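Side-chain contacts in similar to phosphinothricin acetyltransferase (Bacillus subtilis, PDB 1VHS), which probably inactivates the herbicide phosphinothricin by transferring an acetyl group from acetyl-CoA to it, as a member of the GNAT acetyltransferase family: residues A[12-15]-A[16-20]; A[99-102]-A[103-107]; A[148-152]-A[153-157]. One frame throughout, in Å; residues are numbered along the deposited sequence.

Contact 1: A[12-15]-A[16-20]; sequences DLEA and VVAIY
Leu13 and Val17, one helical turn apart, lie side by side and point the same way, and the apolar contact between them is carried by one methyl of each: Leu13 CD1 is 3.9 Å from Val17 CG2. Two torsions set this up. Leu13 sends CG opposite its backbone N (chi1 -179°), while Val17 places CG2 beside its own N, on the side of the preceding turn.

Most of the other close approaches of side chains are to backbone oxygens one turn back. Val16 CG2, held next to its backbone N in the same way, packs 3.2 Å from Asp12 O, and Ile19 CG1 comes equally near Ala15 O. At the exposed side, the methyl of Ala18 rests against Glu14 O at 3.4 Å.

Four i to i+4 backbone hydrogen bonds, all between 2.9 and 3.0 Å, tie the residues into one alpha-helical run: Val16 N to Asp12 O, Val17 N to Leu13 O, Ala18 N to Glu14 O and Ile19 N to Ala15 O. The carboxylate of Asp12 turns away from this ladder, and its OD1 takes the N-H of Glu9 and a salt bridge from Arg6.

The first turns of helix 13-24 pack against several elements. Leu13 packs on Met42 and Phe45 of helix 42-46, Val16 reaches Trp44 of that helix and Val56 of strand 54-58, and Ile19 meets Val64 and Trp67 of strand 64-72. Ile19 also lies close to Tyr88 of strand 82-89, a predicted acetyl-CoA-binding residue.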
loop_
_atom_site.group_PDB
_atom_site.type_symbol
_atom_site.label_atom_id
_atom_site.label_comp_id
_atom_site.label_asym_id
_atom_site.label_seq_id
_atom_site.Cartn_x
_atom_site.Cartn_y
_atom_site.Cartn_z
ATOM N N ASP A 12 -9.877 5.352 -12.909
ATOM C CA ASP A 12 -9.389 5.670 -11.565
ATOM C C ASP A 12 -7.880 5.928 -11.536
ATOM O O ASP A 12 -7.365 6.488 -10.568
ATOM C CB ASP A 12 -9.690 4.520 -10.601
ATOM C CG ASP A 12 -11.174 4.298 -10.394
ATOM O OD1 ASP A 12 -11.562 3.141 -10.135
ATOM O OD2 ASP A 12 -11.940 5.277 -10.473
ATOM N N LEU A 13 -7.172 5.513 -12.582
ATOM C CA LEU A 13 -5.716 5.697 -12.623
ATOM C C LEU A 13 -5.295 7.120 -12.273
ATOM O O LEU A 13 -4.369 7.325 -11.491
ATOM C CB LEU A 13 -5.161 5.315 -13.998
ATOM C CG LEU A 13 -3.639 5.447 -14.144
ATOM C CD1 LEU A 13 -2.943 4.564 -13.112
ATOM C CD2 LEU A 13 -3.220 5.061 -15.553
ATOM N N GLU A 14 -5.977 8.105 -12.851
ATOM C CA GLU A 14 -5.677 9.511 -12.587
ATOM C C GLU A 14 -5.716 9.852 -11.093
ATOM O O GLU A 14 -4.787 10.471 -10.560
ATOM C CB GLU A 14 -6.662 10.401 -13.372
ATOM C CG GLU A 14 -6.838 11.814 -12.833
ATOM C CD GLU A 14 -7.831 11.878 -11.687
ATOM O OE1 GLU A 14 -9.015 11.547 -11.904
ATOM O OE2 GLU A 14 -7.428 12.259 -10.567
ATOM N N ALA A 15 -6.787 9.442 -10.420
ATOM C CA ALA A 15 -6.944 9.707 -8.993
ATOM C C ALA A 15 -5.943 8.906 -8.155
ATOM O O ALA A 15 -5.456 9.386 -7.135
ATOM C CB ALA A 15 -8.362 9.374 -8.561
ATOM N N VAL A 16 -5.654 7.682 -8.589
ATOM C CA VAL A 16 -4.718 6.810 -7.880
ATOM C C VAL A 16 -3.324 7.432 -7.894
ATOM O O VAL A 16 -2.644 7.466 -6.869
ATOM C CB VAL A 16 -4.680 5.396 -8.525
ATOM C CG1 VAL A 16 -3.533 4.574 -7.952
ATOM C CG2 VAL A 16 -6.001 4.676 -8.270
ATOM N N VAL A 17 -2.907 7.931 -9.055
ATOM C CA VAL A 17 -1.599 8.564 -9.178
ATOM C C VAL A 17 -1.568 9.878 -8.405
ATOM O O VAL A 17 -0.566 10.217 -7.773
ATOM C CB VAL A 17 -1.248 8.836 -10.658
ATOM C CG1 VAL A 17 0.022 9.677 -10.753
ATOM C CG2 VAL A 17 -1.060 7.520 -11.381
ATOM N N ALA A 18 -2.668 10.621 -8.457
ATOM C CA ALA A 18 -2.755 11.888 -7.747
ATOM C C ALA A 18 -2.563 11.664 -6.247
ATOM O O ALA A 18 -1.835 12.410 -5.589
ATOM C CB ALA A 18 -4.104 12.546 -8.014
ATOM N N ILE A 19 -3.218 10.636 -5.709
ATOM C CA ILE A 19 -3.101 10.320 -4.288
ATOM C C ILE A 19 -1.649 9.948 -3.993
ATOM O O ILE A 19 -1.072 10.380 -2.994
ATOM C CB ILE A 19 -4.030 9.148 -3.897
ATOM C CG1 ILE A 19 -5.485 9.630 -3.917
ATOM C CG2 ILE A 19 -3.639 8.587 -2.518
ATOM C CD1 ILE A 19 -6.504 8.546 -3.652
ATOM N N TYR A 20 -1.069 9.147 -4.876
ATOM C CA TYR A 20 0.318 8.727 -4.739
ATOM C C TYR A 20 1.215 9.966 -4.659
ATOM O O TYR A 20 2.048 10.084 -3.762
ATOM C CB TYR A 20 0.707 7.877 -5.944
ATOM C CG TYR A 20 2.126 7.365 -5.909
ATOM C CD1 TYR A 20 2.472 6.264 -5.125
ATOM C CD2 TYR A 20 3.121 7.972 -6.673
ATOM C CE1 TYR A 20 3.773 5.778 -5.105
ATOM C CE2 TYR A 20 4.428 7.498 -6.661
ATOM C CZ TYR A 20 4.745 6.400 -5.875
ATOM O OH TYR A 20 6.033 5.930 -5.857
#

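Contact 2: A[99-102]-A[103-107]; sequences GSYL and LQEAL
Four successive i to i+4 hydrogen bonds, Leu103 N to Gly99 O, Gln104 N to Ser100 O, Glu105 N to Tyr101 O and Ala106 N to Leu102 O, run at 2.9 to 3.1 Å with N-H...O angles near 160°, the signature of a regular alpha-helix.

Among the side chains, the pair Tyr101 and Glu105 carries the contact. Glu105 CG lies over one face of the tyrosine ring, 3.9 Å from its centroid and 22° off the ring normal, which makes a CH-pi contact displaced toward the rim. The nearest ring atom to this methylene is CZ of Tyr101, 3.7 Å from Glu105 CG. A bend at chi2 of the glutamate folds its chain back across the ring. The carboxylate follows at a shallow tilt of 26° to the ring plane, with Glu105 OE2 3.7 Å from Tyr101 CE1.

The ends of that carboxylate are engaged differently. OE1 forms a salt bridge with Arg108, one turn further on, whereas OE2 receives a weak hydrogen bond from Gln104 NE2, at 3.5 Å. Glu105 was deposited in two conformers and this geometry belongs to one of them, so the placing of its side chain, over the ring and at the carboxylate alike, is less certain than that of the backbone.

Helix 98-109 is the crossover of the beta-alpha-beta unit between strands 82-89 and 117-123, and its opening turn contains Gly99 and Ser100 of the predicted acetyl-CoA site. Leu102 packs on Ala66 and Ile68 of strand 64-72 and on Ile87 and Ile89 of strand 82-89; Ala106 continues this interface on Ile68, Phe70 and Val85. Leu103 instead meets Leu132 and Phe133 of helix 127-135.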
loop_
_atom_site.group_PDB
_atom_site.type_symbol
_atom_site.label_atom_id
_atom_site.label_comp_id
_atom_site.label_asym_id
_atom_site.label_seq_id
_atom_site.Cartn_x
_atom_site.Cartn_y
_atom_site.Cartn_z
ATOM N N GLY A 99 -6.440 5.009 7.772
ATOM C CA GLY A 99 -5.495 3.903 7.779
ATOM C C GLY A 99 -6.005 2.651 8.467
ATOM O O GLY A 99 -5.889 1.544 7.932
ATOM N N SER A 100 -6.565 2.819 9.660
ATOM C CA SER A 100 -7.093 1.698 10.427
ATOM C C SER A 100 -8.173 0.946 9.660
ATOM O O SER A 100 -8.166 -0.284 9.597
ATOM C CB SER A 100 -7.669 2.200 11.754
ATOM O OG SER A 100 -8.377 1.173 12.416
ATOM N N TYR A 101 -9.106 1.692 9.079
ATOM C CA TYR A 101 -10.185 1.078 8.324
ATOM C C TYR A 101 -9.661 0.328 7.104
ATOM O O TYR A 101 -10.064 -0.803 6.844
ATOM C CB TYR A 101 -11.189 2.138 7.873
ATOM C CG TYR A 101 -12.343 1.552 7.101
ATOM C CD1 TYR A 101 -13.304 0.766 7.738
ATOM C CD2 TYR A 101 -12.455 1.745 5.727
ATOM C CE1 TYR A 101 -14.345 0.186 7.024
ATOM C CE2 TYR A 101 -13.494 1.167 5.001
ATOM C CZ TYR A 101 -14.434 0.389 5.656
ATOM O OH TYR A 101 -15.460 -0.188 4.944
ATOM N N LEU A 102 -8.766 0.962 6.354
ATOM C CA LEU A 102 -8.208 0.342 5.155
ATOM C C LEU A 102 -7.443 -0.942 5.450
ATOM O O LEU A 102 -7.572 -1.930 4.719
ATOM C CB LEU A 102 -7.297 1.333 4.422
ATOM C CG LEU A 102 -8.008 2.597 3.928
ATOM C CD1 LEU A 102 -7.006 3.560 3.307
ATOM C CD2 LEU A 102 -9.071 2.205 2.910
ATOM N N LEU A 103 -6.643 -0.941 6.511
ATOM C CA LEU A 103 -5.886 -2.145 6.844
ATOM C C LEU A 103 -6.842 -3.258 7.241
ATOM O O LEU A 103 -6.669 -4.401 6.838
ATOM C CB LEU A 103 -4.887 -1.877 7.978
ATOM C CG LEU A 103 -3.996 -3.066 8.376
ATOM C CD1 LEU A 103 -3.341 -3.688 7.139
ATOM C CD2 LEU A 103 -2.929 -2.595 9.360
ATOM N N GLN A 104 -7.861 -2.922 8.026
ATOM C CA GLN A 104 -8.834 -3.923 8.447
ATOM C C GLN A 104 -9.489 -4.561 7.223
ATOM O O GLN A 104 -9.632 -5.779 7.158
ATOM C CB GLN A 104 -9.892 -3.286 9.354
ATOM C CG GLN A 104 -11.023 -4.226 9.747
ATOM C CD GLN A 104 -12.067 -3.543 10.611
ATOM O OE1 GLN A 104 -11.799 -3.176 11.756
ATOM N NE2 GLN A 104 -13.266 -3.358 10.060
ATOM N N GLU A 105 -9.873 -3.740 6.246
ATOM C CA GLU A 105 -10.491 -4.258 5.028
ATOM C C GLU A 105 -9.501 -5.098 4.226
ATOM O O GLU A 105 -9.859 -6.138 3.684
ATOM C CB GLU A 105 -11.016 -3.110 4.162
ATOM C CG GLU A 105 -12.240 -2.421 4.743
ATOM C CD GLU A 105 -13.218 -3.411 5.367
ATOM O OE1 GLU A 105 -13.743 -4.279 4.638
ATOM O OE2 GLU A 105 -13.455 -3.331 6.592
ATOM N N ALA A 106 -8.257 -4.644 4.145
ATOM C CA ALA A 106 -7.243 -5.392 3.415
ATOM C C ALA A 106 -7.117 -6.786 4.029
ATOM O O ALA A 106 -7.043 -7.790 3.315
ATOM C CB ALA A 106 -5.893 -4.659 3.476
ATOM N N LEU A 107 -7.117 -6.842 5.358
ATOM C CA LEU A 107 -6.990 -8.106 6.075
ATOM C C LEU A 107 -8.207 -9.019 5.946
ATOM O O LEU A 107 -8.081 -10.240 6.018
ATOM C CB LEU A 107 -6.674 -7.843 7.555
ATOM C CG LEU A 107 -5.255 -7.317 7.827
ATOM C CD1 LEU A 107 -5.136 -6.831 9.271
ATOM C CD2 LEU A 107 -4.247 -8.420 7.547
#

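Contact 3: A[148-152]-A[153-157]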
loop_
_atom_site.group_PDB
_atom_site.type_symbol
_atom_site.label_atom_id
_atom_site.label_comp_id
_atom_site.label_asym_id
_atom_site.label_seq_id
_atom_site.Cartn_x
_atom_site.Cartn_y
_atom_site.Cartn_z
ATOM N N ALA A 148 17.432 3.436 0.887
ATOM C CA ALA A 148 16.661 4.437 0.166
ATOM C C ALA A 148 17.349 5.785 0.351
ATOM O O ALA A 148 17.638 6.189 1.475
ATOM C CB ALA A 148 15.242 4.499 0.709
ATOM N N GLU A 149 17.622 6.475 -0.749
ATOM C CA GLU A 149 18.262 7.782 -0.666
ATOM C C GLU A 149 17.380 8.842 -1.299
ATOM O O GLU A 149 16.990 8.710 -2.454
ATOM C CB GLU A 149 19.612 7.780 -1.380
ATOM C CG GLU A 149 20.334 9.118 -1.278
ATOM C CD GLU A 149 21.617 9.158 -2.080
ATOM O OE1 GLU A 149 22.492 8.297 -1.848
ATOM O OE2 GLU A 149 21.751 10.056 -2.939
HETATM N N MSE A 150 17.074 9.887 -0.537
HETATM C CA MSE A 150 16.252 10.989 -1.024
HETATM C C MSE A 150 16.736 12.302 -0.411
HETATM O O MSE A 150 16.975 12.383 0.797
HETATM C CB MSE A 150 14.785 10.765 -0.651
HETATM C CG MSE A 150 14.214 9.453 -1.150
HETATM SE SE MSE A 150 12.323 9.321 -0.811
HETATM C CE MSE A 150 12.383 8.738 1.029
ATOM N N ASP A 151 16.882 13.325 -1.245
ATOM C CA ASP A 151 17.333 14.630 -0.770
ATOM C C ASP A 151 18.720 14.525 -0.141
ATOM O O ASP A 151 19.056 15.281 0.772
ATOM C CB ASP A 151 16.354 15.181 0.269
ATOM C CG ASP A 151 14.965 15.392 -0.291
ATOM O OD1 ASP A 151 14.026 15.564 0.514
ATOM O OD2 ASP A 151 14.810 15.390 -1.531
ATOM N N GLY A 152 19.518 13.577 -0.621
ATOM C CA GLY A 152 20.859 13.411 -0.085
ATOM C C GLY A 152 20.901 12.783 1.294
ATOM O O GLY A 152 21.948 12.791 1.944
ATOM N N LYS A 153 19.770 12.240 1.739
ATOM C CA LYS A 153 19.665 11.590 3.044
ATOM C C LYS A 153 19.309 10.117 2.858
ATOM O O LYS A 153 18.573 9.758 1.936
ATOM C CB LYS A 153 18.585 12.263 3.895
ATOM C CG LYS A 153 19.008 13.571 4.533
ATOM C CD LYS A 153 20.026 13.337 5.635
ATOM C CE LYS A 153 20.469 14.647 6.272
ATOM N NZ LYS A 153 19.321 15.429 6.809
ATOM N N ARG A 154 19.825 9.267 3.735
ATOM C CA ARG A 154 19.543 7.847 3.630
ATOM C C ARG A 154 18.446 7.409 4.589
ATOM O O ARG A 154 18.407 7.833 5.745
ATOM C CB ARG A 154 20.827 7.059 3.859
ATOM C CG ARG A 154 21.908 7.434 2.842
ATOM C CD ARG A 154 23.174 6.655 3.066
ATOM N NE ARG A 154 22.961 5.227 2.877
ATOM C CZ ARG A 154 23.897 4.308 3.078
ATOM N NH1 ARG A 154 23.623 3.026 2.881
ATOM N NH2 ARG A 154 25.106 4.675 3.482
ATOM N N TYR A 155 17.551 6.560 4.092
ATOM C CA TYR A 155 16.424 6.070 4.877
ATOM C C TYR A 155 16.404 4.549 4.975
ATOM O O TYR A 155 16.823 3.861 4.055
ATOM C CB TYR A 155 15.111 6.524 4.238
ATOM C CG TYR A 155 14.945 8.019 4.131
ATOM C CD1 TYR A 155 15.657 8.762 3.189
ATOM C CD2 TYR A 155 14.069 8.693 4.976
ATOM C CE1 TYR A 155 15.494 10.145 3.093
ATOM C CE2 TYR A 155 13.898 10.068 4.889
ATOM C CZ TYR A 155 14.611 10.788 3.948
ATOM O OH TYR A 155 14.427 12.149 3.864
ATOM N N ASP A 156 15.887 4.043 6.089
ATOM C CA ASP A 156 15.782 2.609 6.326
ATOM C C ASP A 156 14.430 2.095 5.839
ATOM O O ASP A 156 13.419 2.796 5.934
ATOM C CB ASP A 156 15.858 2.305 7.830
ATOM C CG ASP A 156 17.221 2.577 8.432
ATOM O OD1 ASP A 156 17.325 2.477 9.675
ATOM O OD2 ASP A 156 18.178 2.877 7.690
ATOM N N LEU A 157 14.408 0.873 5.323
ATOM C CA LEU A 157 13.150 0.277 4.899
ATOM C C LEU A 157 12.881 -0.905 5.819
ATOM O O LEU A 157 13.707 -1.812 5.934
ATOM C CB LEU A 157 13.227 -0.224 3.454
ATOM C CG LEU A 157 11.908 -0.830 2.952
ATOM C CD1 LEU A 157 10.848 0.277 2.840
ATOM C CD2 LEU A 157 12.129 -1.501 1.600
#
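One face of the Tyr155 ring is covered by the selenomethionine Met150, whose CE methyl sits 3.9 Å from the ring centroid and 10° off the normal. Its SE atom stands further off above the same ring, completing a Met-aromatic contact. At the ring edge, in its plane, lie two carbonyl oxygens: Met150 O is 3.5 Å from Tyr155 CE1, and Ala148 O is 3.7 Å from CD1. The selenomethionine crosses the tyrosine at about a right angle; its bend at chi3 (-82°) carries the methyl over the ring.

The backbone pairs Ala148-Tyr155 and Met150-Lys153 are antiparallel and hydrogen-bonded, with Tyr155 N only 2.6 Å from Ala148 O. In the pair closing the type I' turn, Lys153 N approaches Met150 O from above the carbonyl plane, 59° out of it. Asp151 and Gly152, both with positive phi, form the turn's centre, and Asp151 forms a salt bridge with Arg27.

This is the tip of the hairpin of strands 139-150 and 153-163. Tyr155 meets the His125 ring, and Ala148 and Met150 rest on Phe123 of strand 117-123, which lies next to 153-163 in the sheet.

Contacts 1 and 2 each sit within a single helix, whereas contact 3 joins two strands at a hairpin tip. Contact 1 is mostly buried and contact 2 partly so; contact 3 is a surface contact, its centre about 19 Å from that of the chain. Chemistry follows place: aliphatic methyls in contact 1, an aromatic ring beneath a charged residue's methylene in contact 2, and a ring under a selenomethionine methyl in contact 3. The helices of contacts 1 and 2 both pack on strand 64-72, although the two contacts do not touch. Contacts 2 and 3 lie on opposite sides of the chain's centre, their centres about 27 Å apart.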